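Local coordinates for protein spherulin-3A (Physarum polycephalum, PDB 1HDF) that serves as a calcium-binding structural protein of the beta/gamma-crystallin family, each domain holding two calcium ions, at residues A[59-64]-A[93-98]; A[69-74]-A[85-90]; A[35-40]-A[89-94]; A[15-20]-A[28-33]. One frame throughout, in Å; residues are numbered along the deposited sequence.

Contact 1. Residues A[59-64]-A[93-98]. With CA (calcium ion), chain D.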
# COMPACT_ATOMS: atom_id res chain seq x y z
N PHE A 59 -2.84 7.19 14.60
CA PHE A 59 -4.23 7.24 15.03
C PHE A 59 -4.59 5.89 15.65
O PHE A 59 -4.62 4.86 14.98
CB PHE A 59 -5.14 7.54 13.83
CG PHE A 59 -4.85 8.87 13.17
CD1 PHE A 59 -3.79 9.00 12.27
CD2 PHE A 59 -5.61 9.99 13.46
CE1 PHE A 59 -3.50 10.23 11.67
CE2 PHE A 59 -5.33 11.23 12.87
CZ PHE A 59 -4.26 11.34 11.98
N ILE A 60 -4.84 5.91 16.96
CA ILE A 60 -5.18 4.69 17.68
C ILE A 60 -6.69 4.62 17.95
O ILE A 60 -7.29 5.59 18.40
CB ILE A 60 -4.41 4.64 19.01
CG1 ILE A 60 -4.65 5.93 19.80
CG2 ILE A 60 -2.92 4.45 18.74
CD1 ILE A 60 -3.97 5.95 21.16
N PHE A 61 -7.29 3.47 17.66
CA PHE A 61 -8.73 3.26 17.82
C PHE A 61 -9.07 2.24 18.88
O PHE A 61 -8.37 1.23 19.04
CB PHE A 61 -9.34 2.84 16.49
CG PHE A 61 -9.10 3.83 15.40
CD1 PHE A 61 -7.83 3.97 14.85
CD2 PHE A 61 -10.11 4.69 14.98
CE1 PHE A 61 -7.57 4.95 13.91
CE2 PHE A 61 -9.86 5.68 14.05
CZ PHE A 61 -8.59 5.81 13.51
N LYS A 62 -10.17 2.47 19.59
CA LYS A 62 -10.58 1.55 20.63
C LYS A 62 -11.02 0.22 20.07
O LYS A 62 -10.81 -0.81 20.69
CB LYS A 62 -11.72 2.15 21.46
CG LYS A 62 -12.11 1.28 22.64
CD LYS A 62 -12.80 2.09 23.71
CE LYS A 62 -12.86 1.33 25.02
NZ LYS A 62 -13.52 2.12 26.08
N ASP A 63 -11.63 0.24 18.89
CA ASP A 63 -12.09 -0.98 18.25
C ASP A 63 -11.29 -1.29 17.00
O ASP A 63 -10.45 -0.51 16.56
CB ASP A 63 -13.58 -0.86 17.88
CG ASP A 63 -14.45 -0.58 19.09
OD1 ASP A 63 -14.10 -1.03 20.20
OD2 ASP A 63 -15.50 0.09 18.93
N ASP A 64 -11.55 -2.46 16.43
CA ASP A 64 -10.88 -2.89 15.21
C ASP A 64 -11.48 -2.13 14.03
O ASP A 64 -12.53 -1.50 14.16
CB ASP A 64 -11.11 -4.38 14.99
CG ASP A 64 -12.58 -4.70 14.76
OD1 ASP A 64 -13.38 -4.48 15.69
OD2 ASP A 64 -12.94 -5.15 13.65
N SER A 93 -6.90 -1.17 16.76
CA SER A 93 -6.52 -0.87 15.38
C SER A 93 -5.73 0.44 15.39
O SER A 93 -5.79 1.20 16.35
CB SER A 93 -7.76 -0.76 14.46
OG SER A 93 -8.62 0.30 14.82
N MSE A 94 -4.98 0.69 14.33
CA MSE A 94 -4.18 1.89 14.28
C MSE A 94 -3.74 2.22 12.86
O MSE A 94 -3.53 1.33 12.05
CB MSE A 94 -2.95 1.71 15.19
CG MSE A 94 -1.96 2.86 15.17
SE MSE A 94 -0.56 2.69 16.52
CE MSE A 94 0.58 1.43 15.61
N ILE A 95 -3.63 3.51 12.58
CA ILE A 95 -3.19 4.02 11.28
C ILE A 95 -1.89 4.80 11.49
O ILE A 95 -1.81 5.67 12.37
CB ILE A 95 -4.23 4.99 10.65
CG1 ILE A 95 -5.45 4.20 10.16
CG2 ILE A 95 -3.61 5.73 9.49
CD1 ILE A 95 -6.57 5.06 9.62
N VAL A 96 -0.87 4.46 10.71
CA VAL A 96 0.41 5.15 10.80
C VAL A 96 0.62 5.85 9.47
O VAL A 96 0.72 5.19 8.43
CB VAL A 96 1.58 4.16 11.04
CG1 VAL A 96 2.89 4.93 11.11
CG2 VAL A 96 1.35 3.37 12.33
N ALA A 97 0.65 7.17 9.49
CA ALA A 97 0.82 7.95 8.27
C ALA A 97 2.00 8.91 8.36
O ALA A 97 2.23 9.54 9.39
CB ALA A 97 -0.46 8.72 7.97
N THR A 98 2.73 9.02 7.26
CA THR A 98 3.90 9.90 7.21
C THR A 98 3.75 11.04 6.22
O THR A 98 2.84 11.05 5.39
CB THR A 98 5.16 9.12 6.81
OG1 THR A 98 5.08 8.75 5.42
CG2 THR A 98 5.30 7.86 7.67
CA CA D . -10.54 -2.69 22.10
O HOH W 1 -13.06 -3.22 21.18
O HOH W 2 -11.59 -5.11 22.02
O HOH W 3 -12.00 -2.02 24.37
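Phe-59 and Ile-95 form an antiparallel hydrogen-bonded pair between neighbouring strands of the second Greek key of this beta/gamma-crystallin domain. Phe-59 N donates to Ile-95 O over 2.9 Å, and Ile-95 N returns the bond to Phe-59 O. CG of Phe-59 stands anti to its own carbonyl carbon (chi1 -60°), which sets the ring edge-on to Ile-95 O, 3.9 Å from CD1 of Phe-59. The same face of the sheet packs against Ile-95 and Phe-59 of the second subunit. On the other face, CG2 of Ile-60 meets SE of the selenomethionine Met-94 at 3.7 Å, and Met-94 goes on to touch Leu-17 and Val-30. Where strand 56-61 gives way to the turn whose Lys-62 O binds calcium, OG of Ser-93 donates to Asp-63 O over 2.7 Å, in the plane of that carbonyl, and is also hydrogen-bonded to Phe-66 N. Exchanging Ser-93 for an alanine removes the hydroxyl and is likely to leave Asp-63 O without its donor and Phe-66 N without its acceptor. Lying between its backbone N and carbonyl carbon (chi1 63°), OG of Ser-93 comes within 3.1 Å of CB of Phe-61.

Contact 2. Residues A[69-74]-A[85-90]; sequences NFIRLE and RNLNDA. With CA (calcium ion), chain C; CA (calcium ion), chain D.
Ile-71, Arg-85 and Leu-87 carry this contact, in which the loop 85-90 crosses beside strand 70-73 of the second Greek key, at the edge of its sheet within this chain. CG1 of Ile-71 stands between the backbone N and the carbonyl carbon (chi1 63°), and CD1 extends from there over one face of the Arg-85 guanidinium, 3.4 Å above its plane and offset toward the rim. Bends at chi2 and chi3 fold the guanidinium back over CD1 of Ile-71; CB of Arg-85, nearer the backbone, lies 3.7 Å from the same methyl. Leu-87, two residues on, brings its CD1 to CG1 of Ile-71 at 3.9 Å, the two branched chains meeting tip to tip. Its second methyl, CD2, lies 3.7 Å from ND2 of Asn-69. Ile-60 of the adjacent strand touches both Ile-71 and Leu-87. Further along the same loop, OD1 of Asp-89 and O of Ala-90 bind different calcium ions. No direct hydrogen bond joins the two segments. The polar link is a water that donates to Arg-72 O at 2.8 Å and accepts from Arg-85 NH1 at 3.1 Å. One face of the guanidinium is thus used for packing, while an N-H at NH1 is satisfied through water, and no charge partner comes from the other segment.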
# COMPACT_ATOMS: atom_id res chain seq x y z
N ASN A 69 -13.94 5.19 19.84
CA ASN A 69 -13.17 6.36 20.23
C ASN A 69 -11.72 6.25 19.76
O ASN A 69 -11.17 5.15 19.68
CB ASN A 69 -13.20 6.53 21.76
CG ASN A 69 -12.29 7.64 22.24
OD1 ASN A 69 -12.38 8.78 21.77
ND2 ASN A 69 -11.40 7.32 23.19
N PHE A 70 -11.11 7.38 19.47
CA PHE A 70 -9.74 7.38 19.00
C PHE A 70 -9.10 8.75 19.21
O PHE A 70 -9.77 9.70 19.58
CB PHE A 70 -9.71 7.01 17.51
CG PHE A 70 -10.36 8.03 16.62
CD1 PHE A 70 -11.73 7.99 16.38
CD2 PHE A 70 -9.60 9.03 16.03
CE1 PHE A 70 -12.33 8.94 15.56
CE2 PHE A 70 -10.19 9.99 15.21
CZ PHE A 70 -11.56 9.95 14.98
N ILE A 71 -7.79 8.83 19.00
CA ILE A 71 -7.06 10.09 19.14
C ILE A 71 -5.87 10.12 18.19
O ILE A 71 -5.34 9.08 17.79
CB ILE A 71 -6.52 10.31 20.57
CG1 ILE A 71 -5.49 9.23 20.92
CG2 ILE A 71 -7.67 10.35 21.58
CD1 ILE A 71 -4.67 9.54 22.15
N ARG A 72 -5.46 11.33 17.83
CA ARG A 72 -4.32 11.52 16.96
C ARG A 72 -3.04 11.71 17.77
O ARG A 72 -3.02 12.47 18.75
CB ARG A 72 -4.55 12.75 16.07
CG ARG A 72 -3.30 13.23 15.35
CD ARG A 72 -3.62 14.45 14.48
NE ARG A 72 -4.26 15.50 15.26
CZ ARG A 72 -4.95 16.50 14.74
NH1 ARG A 72 -5.09 16.59 13.42
NH2 ARG A 72 -5.53 17.40 15.53
N LEU A 73 -1.98 11.02 17.38
CA LEU A 73 -0.69 11.16 18.07
C LEU A 73 0.25 11.90 17.13
O LEU A 73 0.42 11.52 15.97
CB LEU A 73 -0.12 9.79 18.46
CG LEU A 73 -0.95 9.05 19.51
CD1 LEU A 73 -0.16 7.84 20.02
CD2 LEU A 73 -1.30 9.99 20.69
N GLU A 74 0.85 12.97 17.64
CA GLU A 74 1.75 13.82 16.87
C GLU A 74 3.14 13.22 16.67
O GLU A 74 3.58 12.39 17.46
CB GLU A 74 1.91 15.17 17.58
CG GLU A 74 0.60 15.90 17.81
CD GLU A 74 -0.07 16.27 16.51
OE1 GLU A 74 0.61 16.76 15.61
OE2 GLU A 74 -1.29 16.07 16.38
N ARG A 85 -5.38 9.20 28.30
CA ARG A 85 -6.17 9.51 27.11
C ARG A 85 -7.37 8.56 27.00
O ARG A 85 -7.97 8.44 25.94
CB ARG A 85 -5.31 9.41 25.84
CG ARG A 85 -4.00 10.19 25.89
CD ARG A 85 -4.22 11.67 26.18
NE ARG A 85 -5.01 12.34 25.14
CZ ARG A 85 -4.57 12.66 23.93
NH1 ARG A 85 -3.32 12.38 23.56
NH2 ARG A 85 -5.38 13.27 23.07
N ASN A 86 -7.70 7.89 28.10
CA ASN A 86 -8.82 6.96 28.15
C ASN A 86 -8.67 5.78 27.20
O ASN A 86 -9.67 5.21 26.77
CB ASN A 86 -10.13 7.68 27.82
CG ASN A 86 -10.38 8.86 28.71
OD1 ASN A 86 -10.58 8.72 29.92
ND2 ASN A 86 -10.37 10.06 28.12
N LEU A 87 -7.43 5.41 26.89
CA LEU A 87 -7.22 4.30 25.98
C LEU A 87 -6.24 3.23 26.45
O LEU A 87 -5.56 2.61 25.63
CB LEU A 87 -6.78 4.84 24.61
CG LEU A 87 -7.88 5.56 23.82
CD1 LEU A 87 -7.30 6.17 22.55
CD2 LEU A 87 -8.98 4.58 23.50
N ASN A 88 -6.16 3.01 27.75
CA ASN A 88 -5.26 1.99 28.28
C ASN A 88 -5.87 0.62 28.02
O ASN A 88 -7.09 0.44 28.15
CB ASN A 88 -5.05 2.20 29.78
CG ASN A 88 -3.95 1.30 30.35
OD1 ASN A 88 -4.02 0.89 31.50
ND2 ASN A 88 -2.94 1.01 29.54
N ASP A 89 -5.04 -0.35 27.63
CA ASP A 89 -5.50 -1.71 27.34
C ASP A 89 -6.81 -1.73 26.56
O ASP A 89 -7.75 -2.42 26.95
CB ASP A 89 -5.70 -2.50 28.64
CG ASP A 89 -4.44 -2.59 29.48
OD1 ASP A 89 -3.34 -2.64 28.89
OD2 ASP A 89 -4.56 -2.64 30.72
N ALA A 90 -6.88 -0.99 25.46
CA ALA A 90 -8.12 -0.96 24.69
C ALA A 90 -7.97 -0.74 23.19
O ALA A 90 -8.94 -0.86 22.45
CB ALA A 90 -9.05 0.10 25.27
CA CA C . -1.08 -2.86 29.27
CA CA D . -10.54 -2.69 22.10
O HOH W 4 -2.32 13.86 21.04
O HOH W 5 -1.34 -2.64 31.88
O HOH W 6 -1.59 -5.27 29.62
O HOH W 1 -13.06 -3.22 21.18
O HOH W 2 -11.59 -5.11 22.02
O HOH W 3 -12.00 -2.02 24.37

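Contact 3. Residues A[35-40]-A[89-94]. With CA (calcium ion), chain D; CA (calcium ion), chain C.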
# COMPACT_ATOMS: atom_id res chain seq x y z
N TYR A 35 -5.53 -2.85 10.80
CA TYR A 35 -6.97 -2.73 11.05
C TYR A 35 -7.53 -3.65 12.12
O TYR A 35 -8.71 -3.53 12.48
CB TYR A 35 -7.76 -2.91 9.75
CG TYR A 35 -7.65 -4.28 9.11
CD1 TYR A 35 -8.40 -5.35 9.58
CD2 TYR A 35 -6.77 -4.50 8.05
CE1 TYR A 35 -8.30 -6.62 9.00
CE2 TYR A 35 -6.65 -5.76 7.47
CZ TYR A 35 -7.41 -6.81 7.94
OH TYR A 35 -7.29 -8.05 7.34
N ASP A 36 -6.71 -4.55 12.63
CA ASP A 36 -7.15 -5.46 13.69
C ASP A 36 -5.96 -6.01 14.47
O ASP A 36 -5.28 -6.93 14.01
CB ASP A 36 -7.97 -6.62 13.12
CG ASP A 36 -8.79 -7.33 14.19
OD1 ASP A 36 -8.48 -7.18 15.39
OD2 ASP A 36 -9.74 -8.05 13.83
N PHE A 37 -5.74 -5.45 15.65
CA PHE A 37 -4.65 -5.86 16.52
C PHE A 37 -4.76 -7.34 16.89
O PHE A 37 -3.84 -7.92 17.47
CB PHE A 37 -4.65 -4.99 17.78
CG PHE A 37 -3.94 -3.68 17.61
CD1 PHE A 37 -3.90 -3.04 16.38
CD2 PHE A 37 -3.31 -3.08 18.69
CE1 PHE A 37 -3.23 -1.83 16.22
CE2 PHE A 37 -2.64 -1.87 18.55
CZ PHE A 37 -2.60 -1.24 17.31
N ARG A 38 -5.90 -7.93 16.55
CA ARG A 38 -6.15 -9.34 16.82
C ARG A 38 -5.30 -10.22 15.91
O ARG A 38 -5.11 -11.40 16.18
CB ARG A 38 -7.62 -9.67 16.56
CG ARG A 38 -8.46 -9.90 17.79
CD ARG A 38 -8.94 -8.62 18.40
NE ARG A 38 -10.39 -8.59 18.50
CZ ARG A 38 -11.22 -8.50 17.47
NH1 ARG A 38 -10.74 -8.43 16.24
NH2 ARG A 38 -12.53 -8.49 17.67
N SER A 39 -4.80 -9.64 14.83
CA SER A 39 -3.98 -10.38 13.88
C SER A 39 -2.60 -10.66 14.45
O SER A 39 -1.84 -11.45 13.88
CB SER A 39 -3.85 -9.59 12.57
OG SER A 39 -3.31 -8.30 12.79
N VAL A 40 -2.27 -10.00 15.56
CA VAL A 40 -0.98 -10.18 16.23
C VAL A 40 -1.25 -10.74 17.63
O VAL A 40 -1.87 -10.08 18.46
CB VAL A 40 -0.21 -8.84 16.35
CG1 VAL A 40 1.13 -9.07 17.03
CG2 VAL A 40 -0.01 -8.23 14.97
N ASP A 89 -5.04 -0.35 27.63
CA ASP A 89 -5.50 -1.71 27.34
C ASP A 89 -6.81 -1.73 26.56
O ASP A 89 -7.75 -2.42 26.95
CB ASP A 89 -5.70 -2.50 28.64
CG ASP A 89 -4.44 -2.59 29.48
OD1 ASP A 89 -3.34 -2.64 28.89
OD2 ASP A 89 -4.56 -2.64 30.72
N ALA A 90 -6.88 -0.99 25.46
CA ALA A 90 -8.12 -0.96 24.69
C ALA A 90 -7.97 -0.74 23.19
O ALA A 90 -8.94 -0.86 22.45
CB ALA A 90 -9.05 0.10 25.27
N ILE A 91 -6.76 -0.41 22.74
CA ILE A 91 -6.53 -0.16 21.33
C ILE A 91 -6.68 -1.45 20.54
O ILE A 91 -6.14 -2.49 20.92
CB ILE A 91 -5.13 0.44 21.09
CG1 ILE A 91 -5.03 1.79 21.82
CG2 ILE A 91 -4.89 0.64 19.60
CD1 ILE A 91 -3.66 2.42 21.75
N SER A 92 -7.41 -1.38 19.43
CA SER A 92 -7.63 -2.56 18.61
C SER A 92 -7.33 -2.38 17.13
O SER A 92 -7.49 -3.30 16.34
CB SER A 92 -9.07 -3.05 18.80
OG SER A 92 -9.33 -3.34 20.17
N SER A 93 -6.90 -1.17 16.76
CA SER A 93 -6.52 -0.87 15.38
C SER A 93 -5.73 0.44 15.39
O SER A 93 -5.79 1.20 16.35
CB SER A 93 -7.76 -0.76 14.46
OG SER A 93 -8.62 0.30 14.82
N MSE A 94 -4.98 0.69 14.33
CA MSE A 94 -4.18 1.89 14.28
C MSE A 94 -3.74 2.22 12.86
O MSE A 94 -3.53 1.33 12.05
CB MSE A 94 -2.95 1.71 15.19
CG MSE A 94 -1.96 2.86 15.17
SE MSE A 94 -0.56 2.69 16.52
CE MSE A 94 0.58 1.43 15.61
CA CA D . -10.54 -2.69 22.10
CA CA C . -1.08 -2.86 29.27
O HOH W 5 -1.34 -2.64 31.88
O HOH W 6 -1.59 -5.27 29.62
O HOH W 1 -13.06 -3.22 21.18
O HOH W 2 -11.59 -5.11 22.02
O HOH W 3 -12.00 -2.02 24.37
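Asp-36 O, in the residue whose CA makes a CA-H...O contact with Ser-92 O, is gripped twice by Ser-39: OG donates to it over 2.7 Å, nearly along the C=O axis, and the backbone N over 2.9 Å. This double hold closes the short 3-10 segment 37-39, which rests against the start of strand 93-98. Phe-37 joins the two. Its N donates to Ser-92 O at 2.9 Å in an almost straight bond (175°), although the donor stands above the carbonyl plane. CG of Phe-37 is anti to its carbonyl carbon (chi1 -84°), which lays one face of the ring over Ser-93 N, 3.5 Å above the plane and offset toward the rim. CE2 of Phe-37 touches CG2 of Ile-91 at 3.5 Å, and CZ meets CB of Met-94 at 3.6 Å; Leu-17 and Leu-43 add to the packing round the ring. Ser-92 is thus held by its carbonyl while its OG, also hydrogen-bonded to Asn-44 ND2, binds calcium at 2.4 Å. An apolar ring and one backbone bond join residues 91-94 of the second Greek key to the 3-10 segment of the first, while Ala-90 O and Ser-92 OG coordinate the calcium.

Contact 4. Residues A[15-20]-A[28-33]; sequences VFLYKH and WKVTGN. With CA (calcium ion), chain C.
The beta hairpin of strands 15-18 and 27-30, which belongs to the first Greek key of the crystallin fold, is joined here through Val-15 with Val-30 and Leu-17 with Trp-28. Both are antiparallel hydrogen-bonded pairs. Val-30 N gives to Val-15 O and Leu-17 N to Trp-28 O, each at 2.8 Å, and the return bonds from Val-15 N and Trp-28 N complete the ladder. Between them Phe-16 and Lys-29 form the non-hydrogen-bonded pair, with their side chains side by side and pointing the same way. The aliphatic part of Lys-29 runs along the rim of the phenyl ring, CD coming to 3.4 Å from CE1 of Phe-16 at the edge; a bend at chi3 (68°) then turns its end off, and NZ has a long, weak ion pair with Glu-14. Phe-16 also touches Val-6 and Pro-10 of the N-terminal arm. Were Phe-16 an alanine, the ring would be gone, which would probably open a gap beneath that arm and set the Lys-29 chain free to turn. On the opposite face, CD1 of Leu-17 packs on CG2 of Val-30 at 3.9 Å, facing Met-94 of the other sheet. Beyond the strand the chain turns a corner at Lys-19, whose O binds calcium at 2.3 Å and whose CB approaches CZ3 of Trp-28. The indole edge also meets the backbone: CE3 of Trp-28 lies 3.6 Å from Leu-17 O, near the ring plane.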
# COMPACT_ATOMS: atom_id res chain seq x y z
N VAL A 15 6.14 3.23 14.82
CA VAL A 15 5.45 3.50 16.07
C VAL A 15 5.74 2.32 16.98
O VAL A 15 5.56 1.17 16.59
CB VAL A 15 3.92 3.61 15.86
CG1 VAL A 15 3.24 3.80 17.21
CG2 VAL A 15 3.61 4.79 14.95
N PHE A 16 6.21 2.62 18.18
CA PHE A 16 6.52 1.58 19.15
C PHE A 16 5.39 1.48 20.15
O PHE A 16 5.03 2.47 20.78
CB PHE A 16 7.82 1.90 19.90
CG PHE A 16 9.06 1.81 19.06
CD1 PHE A 16 9.05 1.21 17.80
CD2 PHE A 16 10.28 2.31 19.55
CE1 PHE A 16 10.22 1.11 17.03
CE2 PHE A 16 11.45 2.22 18.80
CZ PHE A 16 11.43 1.61 17.53
N LEU A 17 4.83 0.28 20.28
CA LEU A 17 3.74 0.02 21.20
C LEU A 17 4.28 -0.84 22.35
O LEU A 17 4.91 -1.86 22.11
CB LEU A 17 2.60 -0.71 20.48
CG LEU A 17 2.00 0.01 19.27
CD1 LEU A 17 0.90 -0.84 18.64
CD2 LEU A 17 1.45 1.38 19.70
N TYR A 18 4.06 -0.40 23.58
CA TYR A 18 4.54 -1.14 24.75
C TYR A 18 3.39 -1.64 25.60
O TYR A 18 2.40 -0.93 25.81
CB TYR A 18 5.45 -0.24 25.60
CG TYR A 18 6.58 0.39 24.83
CD1 TYR A 18 6.37 1.49 24.01
CD2 TYR A 18 7.88 -0.12 24.93
CE1 TYR A 18 7.41 2.08 23.30
CE2 TYR A 18 8.93 0.46 24.23
CZ TYR A 18 8.69 1.55 23.41
OH TYR A 18 9.73 2.10 22.69
N LYS A 19 3.52 -2.86 26.11
CA LYS A 19 2.47 -3.47 26.92
C LYS A 19 2.28 -2.79 28.28
O LYS A 19 1.16 -2.73 28.80
CB LYS A 19 2.76 -4.96 27.12
CG LYS A 19 1.62 -5.72 27.76
CD LYS A 19 1.87 -7.21 27.74
CE LYS A 19 0.70 -7.98 28.34
NZ LYS A 19 0.92 -9.45 28.26
N HIS A 20 3.36 -2.29 28.87
CA HIS A 20 3.23 -1.61 30.16
C HIS A 20 3.51 -0.13 30.01
O HIS A 20 4.04 0.31 28.99
CB HIS A 20 4.18 -2.23 31.19
CG HIS A 20 3.87 -3.66 31.50
ND1 HIS A 20 4.73 -4.46 32.21
CD2 HIS A 20 2.81 -4.43 31.17
CE1 HIS A 20 4.22 -5.68 32.31
NE2 HIS A 20 3.05 -5.68 31.68
N TRP A 28 6.28 -3.68 20.40
CA TRP A 28 6.03 -3.92 18.98
C TRP A 28 6.33 -2.68 18.13
O TRP A 28 6.00 -1.55 18.51
CB TRP A 28 4.56 -4.32 18.77
CG TRP A 28 4.16 -5.65 19.37
CD1 TRP A 28 4.24 -6.87 18.77
CD2 TRP A 28 3.58 -5.87 20.66
NE1 TRP A 28 3.74 -7.84 19.61
CE2 TRP A 28 3.33 -7.26 20.77
CE3 TRP A 28 3.24 -5.04 21.73
CZ2 TRP A 28 2.77 -7.83 21.92
CZ3 TRP A 28 2.68 -5.60 22.87
CH2 TRP A 28 2.45 -6.99 22.95
N LYS A 29 6.98 -2.90 16.99
CA LYS A 29 7.26 -1.82 16.07
C LYS A 29 6.22 -1.97 14.97
O LYS A 29 6.07 -3.05 14.39
CB LYS A 29 8.67 -1.94 15.48
CG LYS A 29 8.89 -0.98 14.30
CD LYS A 29 10.35 -0.60 14.12
CE LYS A 29 11.19 -1.77 13.66
NZ LYS A 29 12.63 -1.37 13.50
N VAL A 30 5.50 -0.90 14.70
CA VAL A 30 4.47 -0.93 13.67
C VAL A 30 4.71 0.14 12.61
O VAL A 30 5.16 1.23 12.91
CB VAL A 30 3.08 -0.67 14.27
CG1 VAL A 30 2.04 -0.64 13.16
CG2 VAL A 30 2.74 -1.74 15.29
N THR A 31 4.41 -0.20 11.37
CA THR A 31 4.52 0.73 10.25
C THR A 31 3.25 0.47 9.45
O THR A 31 2.60 -0.56 9.63
CB THR A 31 5.73 0.44 9.35
OG1 THR A 31 5.53 -0.81 8.69
CG2 THR A 31 7.02 0.39 10.17
N GLY A 32 2.88 1.40 8.58
CA GLY A 32 1.67 1.21 7.80
C GLY A 32 0.48 1.16 8.74
O GLY A 32 0.54 1.70 9.84
N ASN A 33 -0.59 0.49 8.31
CA ASN A 33 -1.79 0.40 9.14
C ASN A 33 -2.09 -1.03 9.59
O ASN A 33 -1.70 -1.99 8.94
CB ASN A 33 -2.99 0.94 8.36
CG ASN A 33 -2.72 2.27 7.71
OD1 ASN A 33 -2.00 3.11 8.26
ND2 ASN A 33 -3.30 2.49 6.54
CA CA C . -1.08 -2.86 29.27
O HOH W 6 -1.59 -5.27 29.62
O HOH W 5 -1.34 -2.64 31.88

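Following the chain from the N terminus, contact 4 closes first, pairing 15-20 with 28-33 in a local hairpin of the first Greek key. The chain then passes through 35-40, which meets residues 89-94 and closes the widest loop, contact 3, between the two Greek keys. Contact 1 opens inside that loop at 59-64 and closes on the same stretch, at 93-98; contact 2, where 69-74 meets 85-90, lies wholly within contact 1. Contacts 1 and 3 share Ser-93 and Met-94; contacts 2 and 3 share Asp-89 and Ala-90. Contact 4 touches contacts 1 and 3 across the sandwich, with Met-94 as the tie between the sheets. One calcium joins contacts 1, 2 and 3, the other contacts 2, 3 and 4.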